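Long-range contacts in uncharacterized protein (PDB 4HFV), which is a putative Dot/Icm type IV secretion effector of Legionella pneumophila, of unestablished molecular activity, possibly connected with metaeffector regulation: residues Y9-K13 / I60-D64; N78-Y83 / M126-L130. All blocks are in the same frame, centred on the assembly; numbering follows the deposited sequence. Where two conformers were deposited one is given.

Interaction 1 (Y9-K13 / I60-D64)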
loop_
_atom_site.group_PDB
_atom_site.type_symbol
_atom_site.label_atom_id
_atom_site.label_comp_id
_atom_site.label_asym_id
_atom_site.label_seq_id
_atom_site.Cartn_x
_atom_site.Cartn_y
_atom_site.Cartn_z
ATOM N N TYR A 9 -22.983 7.509 9.603
ATOM C CA TYR A 9 -22.224 7.522 10.859
ATOM C C TYR A 9 -23.092 7.665 12.144
ATOM O O TYR A 9 -22.906 6.916 13.123
ATOM C CB TYR A 9 -21.174 8.640 10.830
ATOM C CG TYR A 9 -20.436 8.771 12.126
ATOM C CD1 TYR A 9 -19.410 7.924 12.443
ATOM C CD2 TYR A 9 -20.800 9.740 13.057
ATOM C CE1 TYR A 9 -18.748 8.025 13.661
ATOM C CE2 TYR A 9 -20.150 9.847 14.275
ATOM C CZ TYR A 9 -19.112 8.988 14.569
ATOM O OH TYR A 9 -18.440 9.096 15.795
ATOM N N GLU A 10 -24.005 8.632 12.193
ATOM C CA GLU A 10 -24.737 8.821 13.467
ATOM C C GLU A 10 -25.524 7.577 13.849
ATOM O O GLU A 10 -25.541 7.165 15.020
ATOM C CB GLU A 10 -25.642 10.021 13.420
ATOM C CG GLU A 10 -24.888 11.364 13.358
ATOM C CD GLU A 10 -23.973 11.603 14.571
ATOM O OE1 GLU A 10 -24.362 11.224 15.694
ATOM O OE2 GLU A 10 -22.868 12.184 14.402
ATOM N N LYS A 11 -26.184 6.994 12.856
ATOM C CA LYS A 11 -26.985 5.809 13.050
ATOM C C LYS A 11 -26.112 4.657 13.537
ATOM O O LYS A 11 -26.452 3.980 14.534
ATOM C CB LYS A 11 -27.680 5.428 11.757
ATOM C CG LYS A 11 -28.681 4.311 11.925
ATOM C CD LYS A 11 -28.615 3.371 10.771
ATOM C CE LYS A 11 -29.978 3.119 10.185
ATOM N NZ LYS A 11 -30.607 1.867 10.714
ATOM N N LEU A 12 -24.961 4.457 12.899
ATOM C CA LEU A 12 -24.070 3.361 13.268
ATOM C C LEU A 12 -23.510 3.554 14.668
ATOM O O LEU A 12 -23.419 2.604 15.452
ATOM C CB LEU A 12 -22.917 3.222 12.228
ATOM C CG LEU A 12 -21.962 2.059 12.493
ATOM C CD1 LEU A 12 -22.655 0.712 12.643
ATOM C CD2 LEU A 12 -20.893 1.979 11.383
ATOM N N LYS A 13 -23.091 4.778 14.967
ATOM C CA LYS A 13 -22.633 5.147 16.292
ATOM C C LYS A 13 -23.695 4.766 17.307
ATOM O O LYS A 13 -23.408 4.168 18.332
ATOM C CB LYS A 13 -22.416 6.657 16.349
ATOM C CG LYS A 13 -22.192 7.185 17.713
ATOM C CD LYS A 13 -22.092 8.709 17.778
ATOM C CE LYS A 13 -21.895 9.146 19.255
ATOM N NZ LYS A 13 -21.538 10.601 19.451
ATOM N N ILE A 60 -15.127 6.317 18.059
ATOM C CA ILE A 60 -16.268 7.205 18.007
ATOM C C ILE A 60 -16.002 8.594 18.598
ATOM O O ILE A 60 -16.368 9.608 18.006
ATOM C CB ILE A 60 -17.462 6.559 18.729
ATOM C CG1 ILE A 60 -18.087 5.461 17.852
ATOM C CG2 ILE A 60 -18.455 7.594 19.062
ATOM C CD1 ILE A 60 -18.967 4.440 18.667
ATOM N N GLU A 61 -15.365 8.648 19.769
ATOM C CA GLU A 61 -14.972 9.932 20.392
ATOM C C GLU A 61 -14.072 10.768 19.442
ATOM O O GLU A 61 -14.194 12.002 19.322
ATOM C CB GLU A 61 -14.216 9.624 21.699
ATOM C CG GLU A 61 -13.776 10.845 22.544
ATOM C CD GLU A 61 -12.726 10.485 23.621
ATOM O OE1 GLU A 61 -12.538 9.289 23.921
ATOM O OE2 GLU A 61 -12.068 11.394 24.171
ATOM N N LEU A 62 -13.143 10.110 18.774
ATOM C CA LEU A 62 -12.173 10.845 17.954
ATOM C C LEU A 62 -12.857 11.366 16.683
ATOM O O LEU A 62 -12.674 12.519 16.277
ATOM C CB LEU A 62 -10.946 9.975 17.625
ATOM C CG LEU A 62 -9.996 9.640 18.805
ATOM C CD1 LEU A 62 -8.976 8.552 18.423
ATOM C CD2 LEU A 62 -9.301 10.873 19.327
ATOM N N LEU A 63 -13.661 10.520 16.059
ATOM C CA LEU A 63 -14.421 10.971 14.894
ATOM C C LEU A 63 -15.362 12.120 15.252
ATOM O O LEU A 63 -15.463 13.093 14.504
ATOM C CB LEU A 63 -15.168 9.791 14.261
ATOM C CG LEU A 63 -14.248 8.731 13.658
ATOM C CD1 LEU A 63 -14.949 7.476 13.324
ATOM C CD2 LEU A 63 -13.503 9.272 12.378
ATOM N N ASP A 64 -16.030 12.011 16.406
ATOM C CA ASP A 64 -16.921 13.060 16.881
ATOM C C ASP A 64 -16.168 14.389 16.998
ATOM O O ASP A 64 -16.703 15.421 16.664
ATOM C CB ASP A 64 -17.493 12.721 18.251
ATOM C CG ASP A 64 -18.618 11.683 18.196
ATOM O OD1 ASP A 64 -18.979 11.227 17.095
ATOM O OD2 ASP A 64 -19.151 11.324 19.285
HETATM O O HOH W 1 -20.193 13.244 15.564
#

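Interaction 2 (N78-Y83 / M126-L130)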
loop_
_atom_site.group_PDB
_atom_site.type_symbol
_atom_site.label_atom_id
_atom_site.label_comp_id
_atom_site.label_asym_id
_atom_site.label_seq_id
_atom_site.Cartn_x
_atom_site.Cartn_y
_atom_site.Cartn_z
ATOM N N ASN A 78 -17.680 2.191 9.888
ATOM C CA ASN A 78 -18.089 0.946 9.244
ATOM C C ASN A 78 -16.922 -0.022 9.148
ATOM O O ASN A 78 -17.059 -1.199 9.461
ATOM C CB ASN A 78 -18.631 1.199 7.833
ATOM C CG ASN A 78 -20.083 1.670 7.822
ATOM O OD1 ASN A 78 -20.982 0.902 7.506
ATOM N ND2 ASN A 78 -20.306 2.935 8.099
ATOM N N ALA A 79 -15.772 0.474 8.676
ATOM C CA ALA A 79 -14.587 -0.355 8.568
ATOM C C ALA A 79 -14.221 -1.008 9.910
ATOM O O ALA A 79 -13.934 -2.194 9.968
ATOM C CB ALA A 79 -13.350 0.458 8.000
ATOM N N LEU A 80 -14.163 -0.236 10.982
ATOM C CA LEU A 80 -13.796 -0.826 12.263
ATOM C C LEU A 80 -14.826 -1.855 12.735
ATOM O O LEU A 80 -14.448 -2.875 13.306
ATOM C CB LEU A 80 -13.683 0.246 13.332
ATOM C CG LEU A 80 -13.263 -0.228 14.712
ATOM C CD1 LEU A 80 -11.934 -0.956 14.668
ATOM C CD2 LEU A 80 -13.197 1.000 15.602
ATOM N N ALA A 81 -16.114 -1.575 12.536
ATOM C CA ALA A 81 -17.127 -2.527 12.979
ATOM C C ALA A 81 -16.950 -3.800 12.180
ATOM O O ALA A 81 -16.973 -4.896 12.747
ATOM C CB ALA A 81 -18.557 -1.984 12.813
ATOM N N TYR A 82 -16.775 -3.650 10.863
ATOM C CA TYR A 82 -16.593 -4.816 10.005
ATOM C C TYR A 82 -15.366 -5.607 10.417
ATOM O O TYR A 82 -15.424 -6.817 10.527
ATOM C CB TYR A 82 -16.482 -4.407 8.538
ATOM C CG TYR A 82 -16.566 -5.604 7.629
ATOM C CD1 TYR A 82 -15.429 -6.323 7.334
ATOM C CD2 TYR A 82 -17.797 -6.059 7.126
ATOM C CE1 TYR A 82 -15.477 -7.432 6.516
ATOM C CE2 TYR A 82 -17.861 -7.174 6.316
ATOM C CZ TYR A 82 -16.688 -7.855 6.021
ATOM O OH TYR A 82 -16.680 -8.961 5.213
ATOM N N TYR A 83 -14.262 -4.908 10.669
ATOM C CA TYR A 83 -13.014 -5.545 11.101
ATOM C C TYR A 83 -13.167 -6.305 12.424
ATOM O O TYR A 83 -12.710 -7.442 12.584
ATOM C CB TYR A 83 -11.923 -4.449 11.194
ATOM C CG TYR A 83 -10.516 -4.920 11.539
ATOM C CD1 TYR A 83 -9.890 -5.938 10.838
ATOM C CD2 TYR A 83 -9.794 -4.287 12.551
ATOM C CE1 TYR A 83 -8.579 -6.311 11.157
ATOM C CE2 TYR A 83 -8.523 -4.654 12.884
ATOM C CZ TYR A 83 -7.913 -5.660 12.203
ATOM O OH TYR A 83 -6.636 -6.009 12.588
HETATM N N MSE A 126 -12.321 0.511 2.728
HETATM C CA MSE A 126 -12.600 0.582 4.149
HETATM C C MSE A 126 -11.370 0.397 5.018
HETATM O O MSE A 126 -11.100 1.231 5.914
HETATM C CB MSE A 126 -13.703 -0.430 4.532
HETATM C CG MSE A 126 -15.009 -0.122 3.789
HETATM SE SE MSE A 126 -16.327 -1.579 3.848
HETATM C CE MSE A 126 -16.454 -1.312 5.691
ATOM N N TYR A 127 -10.644 -0.701 4.811
ATOM C CA TYR A 127 -9.504 -0.978 5.668
ATOM C C TYR A 127 -8.390 0.053 5.464
ATOM O O TYR A 127 -7.647 0.367 6.402
ATOM C CB TYR A 127 -8.909 -2.359 5.421
ATOM C CG TYR A 127 -9.792 -3.522 5.836
ATOM C CD1 TYR A 127 -10.675 -3.420 6.898
ATOM C CD2 TYR A 127 -9.712 -4.739 5.158
ATOM C CE1 TYR A 127 -11.468 -4.492 7.262
ATOM C CE2 TYR A 127 -10.487 -5.812 5.515
ATOM C CZ TYR A 127 -11.363 -5.680 6.577
ATOM O OH TYR A 127 -12.137 -6.757 6.950
ATOM N N SER A 128 -8.257 0.561 4.254
ATOM C CA SER A 128 -7.278 1.604 4.021
ATOM C C SER A 128 -7.635 2.850 4.847
ATOM O O SER A 128 -6.776 3.447 5.521
ATOM C CB SER A 128 -7.168 1.899 2.519
ATOM O OG SER A 128 -6.239 2.917 2.267
ATOM N N ALA A 129 -8.916 3.233 4.822
ATOM C CA ALA A 129 -9.360 4.421 5.545
ATOM C C ALA A 129 -9.158 4.203 7.036
ATOM O O ALA A 129 -8.716 5.111 7.741
ATOM C CB ALA A 129 -10.848 4.782 5.226
ATOM N N LEU A 130 -9.448 2.990 7.512
ATOM C CA LEU A 130 -9.242 2.670 8.906
ATOM C C LEU A 130 -7.764 2.716 9.290
ATOM O O LEU A 130 -7.385 3.328 10.305
ATOM C CB LEU A 130 -9.812 1.291 9.213
ATOM C CG LEU A 130 -9.736 0.784 10.652
ATOM C CD1 LEU A 130 -10.346 1.762 11.625
ATOM C CD2 LEU A 130 -10.503 -0.581 10.755
#

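Interaction 1 (Y9-K13 / I60-D64)
Tyr9 and Lys13, one turn apart at the start of helix 9-27, converge on Asp64 at the end of helix 49-64, a near-antiparallel helix pair of this all-helical fold. The segment axes come no closer than 12.0 Å, at an angle of 154°, so long side chains bridge the gap. Lys13 shows how. Its CB is directed toward residues 60-64, its CG lies anti to the backbone N, and the rest of the chain is fully extended. CG and CD pass the CG2 methyl of Ile60, CE lies 3.8 Å from that same Ile60 CG2, and NZ forms a salt bridge with Asp64 OD2, whose modelled length is doubtfully short. Tyr9 comes in across the carboxylate, ring and carboxylate planes 86° apart; its CE1 packs 3.9 Å from Leu63 CD1. The Tyr9 side chain also touches Leu77 of helix 70-90. Each carboxylate oxygen of Asp64 therefore has its own protein partner, which should restrict rotation of the group and probably favours its charged form. OD1 has a second donor, a water 2.8 Å away that also donates to Glu10 OE2. The phenol Tyr9 OH donates to Asp64 OD1 over 2.6 Å, approaching 45° out of the carboxylate plane.

Interaction 2 (N78-Y83 / M126-L130)
Ala79 sits directly against Met126, a selenomethionine: the CA atoms of Ala79 and Met126 are 4.9 Å apart, the shortest such distance between the segments. Ala79 CB lies 3.2 Å from the carbonyl O of Met126 and also meets the CB atoms of Met126 and Leu130. Met126 bends at its last torsion (chi3 65°), bringing CE to 3.5 Å from Ala79 N, while Leu130 CD2 packs 3.6 Å from Leu80 CA. On the aromatic side the fit is looser. Tyr83 turns its edge toward the face of Tyr127 in an offset edge-to-face pair, centroids 5.9 Å apart and planes at 69°; the Tyr83 hydroxyl is hydrogen-bonded to Asp164. Beyond it, Tyr127 OH lies in the ring plane of partly exposed Tyr82, at its edge, 3.3 Å from Tyr82 CD1. No hydrogen bond joins the segments. Tyr127 also touches Leu168 and Val172 of helix 161-188, and its side chain is about 8 Å from those of Ser169 and Arg176, which bind succinate in a structure of this protein. The contact is a close, steep crossing (107°) of helix 70-90 and helix 120-136 in the all-helical core, with a small residue at the point of contact.

Along the chain the two contacts come in series: interaction 1 pairs helix 9-27 with helix 49-64, and interaction 2 then pairs helix 70-90 with helix 120-136. Their centres are 13 Å apart, with interaction 2 nearer the middle of the chain, about 5 Å from its centre against 12 Å. They meet directly where Leu12 CD2 packs 3.5 Å from Asn78 ND2. Helix 70-90, a member of the second pair, also packs on both helices of the first, through Leu77 against Tyr9 and Leu12 and through Leu80 against Leu56. Polar bridging and apolar packing thus join four helices into one compact all-helical core, and interaction 2 extends it to helix 161-188, whose Ser169 and Arg176 bind succinate in a structure of this protein.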